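Local coordinates for protein glutathione S-transferase 2 (Heligmosomoides polygyrus, PDB 1TW9) that probably catalyses the conjugation of glutathione to electrophilic substrates, releasing a halide anion from organic halides, as a sigma-family glutathione transferase, at residues 22-27 with 192-197. Numbering follows the deposited sequence.
Sequences FALADQ and PRIKKW
Arg193 leaves its helix with CG anti to the carbonyl carbon (chi1 -75°) and then runs fully extended, a shape that carries its guanidinium past Ala23 to the carboxy-terminal end of helix 16-24. The arrangement exemplifies an arginine donating to a carbonyl in the last turn of a helix. Arg193 NH1 donates to Leu24 O at 3.0 Å with an N-H...O angle of 159°; the oxygen lies in the guanidinium plane, whereas the nitrogen sits above the carbonyl plane. Phi turns positive at Asp26, where a Schellman motif ends the helix, and Asp26 CB rests 3.4 Å above the centre of one face of the Arg193 guanidinium. Its carboxylate, tilted 37° to the guanidinium, adds a long salt bridge from Asp26 OD2 to Arg193 NH2 (3.8 Å) that works by charge alone. The positive group would be expected to suit the negative end of the helix dipole. The methylenes pass over the backbone, with Arg193 CD 3.4 Å from Ala23 O. Beside this polar grip, Ala23 CB meets Trp197 CB at 3.9 Å, while Ile194 CD1 reaches Leu24 CG, also at 3.9 Å. The Trp197 indole touches Arg19 and Gln20, and its NE1 is hydrogen-bonded to Glu16. Leu24 and Ile194 both touch Leu158 of helix 155-170; the contact joins helix 192-200 of the all-helical domain to helix 16-24 of the thioredoxin-like domain.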
# COMPACT_ATOMS: atom_id res chain seq x y z
N PHE A 22 1.28 -16.87 6.54
CA PHE A 22 1.13 -17.77 7.68
C PHE A 22 1.69 -19.15 7.36
O PHE A 22 2.39 -19.77 8.16
CB PHE A 22 -0.36 -17.91 8.05
CG PHE A 22 -0.92 -16.75 8.95
CD1 PHE A 22 -0.24 -16.33 10.10
CD2 PHE A 22 -2.07 -16.07 8.58
CE1 PHE A 22 -0.76 -15.33 10.87
CE2 PHE A 22 -2.58 -15.08 9.39
CZ PHE A 22 -1.93 -14.70 10.52
N ALA A 23 1.34 -19.66 6.17
CA ALA A 23 1.78 -20.99 5.75
C ALA A 23 3.28 -21.00 5.71
O ALA A 23 3.91 -21.95 6.23
CB ALA A 23 1.20 -21.38 4.37
N LEU A 24 3.88 -20.00 5.05
CA LEU A 24 5.33 -19.91 4.91
C LEU A 24 6.05 -19.88 6.25
O LEU A 24 7.18 -20.37 6.37
CB LEU A 24 5.68 -18.60 4.20
CG LEU A 24 6.46 -18.59 2.93
CD1 LEU A 24 7.08 -17.23 2.80
CD2 LEU A 24 7.38 -19.80 2.64
N ALA A 25 5.41 -19.31 7.26
CA ALA A 25 5.97 -19.15 8.61
C ALA A 25 5.66 -20.34 9.53
O ALA A 25 6.08 -20.33 10.66
CB ALA A 25 5.47 -17.91 9.22
N ASP A 26 4.84 -21.26 9.05
CA ASP A 26 4.31 -22.39 9.86
C ASP A 26 3.64 -21.85 11.12
O ASP A 26 3.76 -22.38 12.24
CB ASP A 26 5.44 -23.36 10.16
CG ASP A 26 4.99 -24.60 10.80
OD1 ASP A 26 3.89 -25.05 10.48
OD2 ASP A 26 5.72 -25.23 11.60
N GLN A 27 2.84 -20.84 10.89
CA GLN A 27 2.13 -20.22 11.99
C GLN A 27 0.66 -20.63 11.94
O GLN A 27 -0.03 -20.38 10.95
CB GLN A 27 2.30 -18.71 11.90
CG GLN A 27 1.42 -17.98 12.93
CD GLN A 27 1.83 -18.20 14.33
OE1 GLN A 27 1.01 -18.64 15.17
NE2 GLN A 27 3.09 -17.88 14.63
N PRO A 192 7.99 -25.76 -0.34
CA PRO A 192 7.22 -26.82 0.34
C PRO A 192 5.98 -26.36 1.16
O PRO A 192 4.91 -26.92 1.01
CB PRO A 192 8.25 -27.54 1.19
CG PRO A 192 9.49 -27.42 0.38
CD PRO A 192 9.43 -26.10 -0.36
N ARG A 193 6.13 -25.37 2.04
CA ARG A 193 4.98 -24.91 2.83
C ARG A 193 3.87 -24.26 2.02
O ARG A 193 2.66 -24.33 2.38
CB ARG A 193 5.48 -23.96 3.90
CG ARG A 193 6.18 -24.70 5.01
CD ARG A 193 6.82 -23.75 5.98
NE ARG A 193 7.37 -24.45 7.09
CZ ARG A 193 8.07 -23.86 8.08
NH1 ARG A 193 8.28 -22.53 8.07
NH2 ARG A 193 8.54 -24.59 9.08
N ILE A 194 4.24 -23.62 0.92
CA ILE A 194 3.25 -23.05 0.07
C ILE A 194 2.55 -24.13 -0.79
O ILE A 194 1.31 -24.16 -0.93
CB ILE A 194 3.92 -22.01 -0.85
CG1 ILE A 194 4.57 -20.87 -0.02
CG2 ILE A 194 2.91 -21.47 -1.86
CD1 ILE A 194 3.62 -20.15 0.84
N LYS A 195 3.33 -25.05 -1.32
CA LYS A 195 2.78 -26.20 -2.05
C LYS A 195 1.80 -26.96 -1.22
O LYS A 195 0.73 -27.29 -1.70
CB LYS A 195 3.92 -27.15 -2.41
CG LYS A 195 3.56 -28.33 -3.31
CD LYS A 195 4.82 -29.17 -3.63
CE LYS A 195 4.47 -30.51 -4.30
NZ LYS A 195 5.53 -30.95 -5.23
N LYS A 196 2.17 -27.20 0.03
CA LYS A 196 1.28 -27.91 0.97
C LYS A 196 -0.02 -27.16 1.19
O LYS A 196 -1.14 -27.75 1.19
CB LYS A 196 1.96 -28.06 2.30
CG LYS A 196 1.15 -28.88 3.29
CD LYS A 196 1.70 -28.65 4.68
CE LYS A 196 1.41 -29.79 5.67
NZ LYS A 196 1.49 -29.32 7.09
N TRP A 197 0.07 -25.85 1.34
CA TRP A 197 -1.12 -25.03 1.56
C TRP A 197 -1.99 -25.07 0.29
O TRP A 197 -3.20 -25.22 0.38
CB TRP A 197 -0.78 -23.58 1.90
CG TRP A 197 -1.95 -22.67 1.81
CD1 TRP A 197 -2.14 -21.70 0.92
CD2 TRP A 197 -3.14 -22.70 2.62
NE1 TRP A 197 -3.35 -21.09 1.10
CE2 TRP A 197 -3.99 -21.68 2.16
CE3 TRP A 197 -3.61 -23.51 3.67
CZ2 TRP A 197 -5.25 -21.45 2.70
CZ3 TRP A 197 -4.84 -23.20 4.21
CH2 TRP A 197 -5.66 -22.24 3.69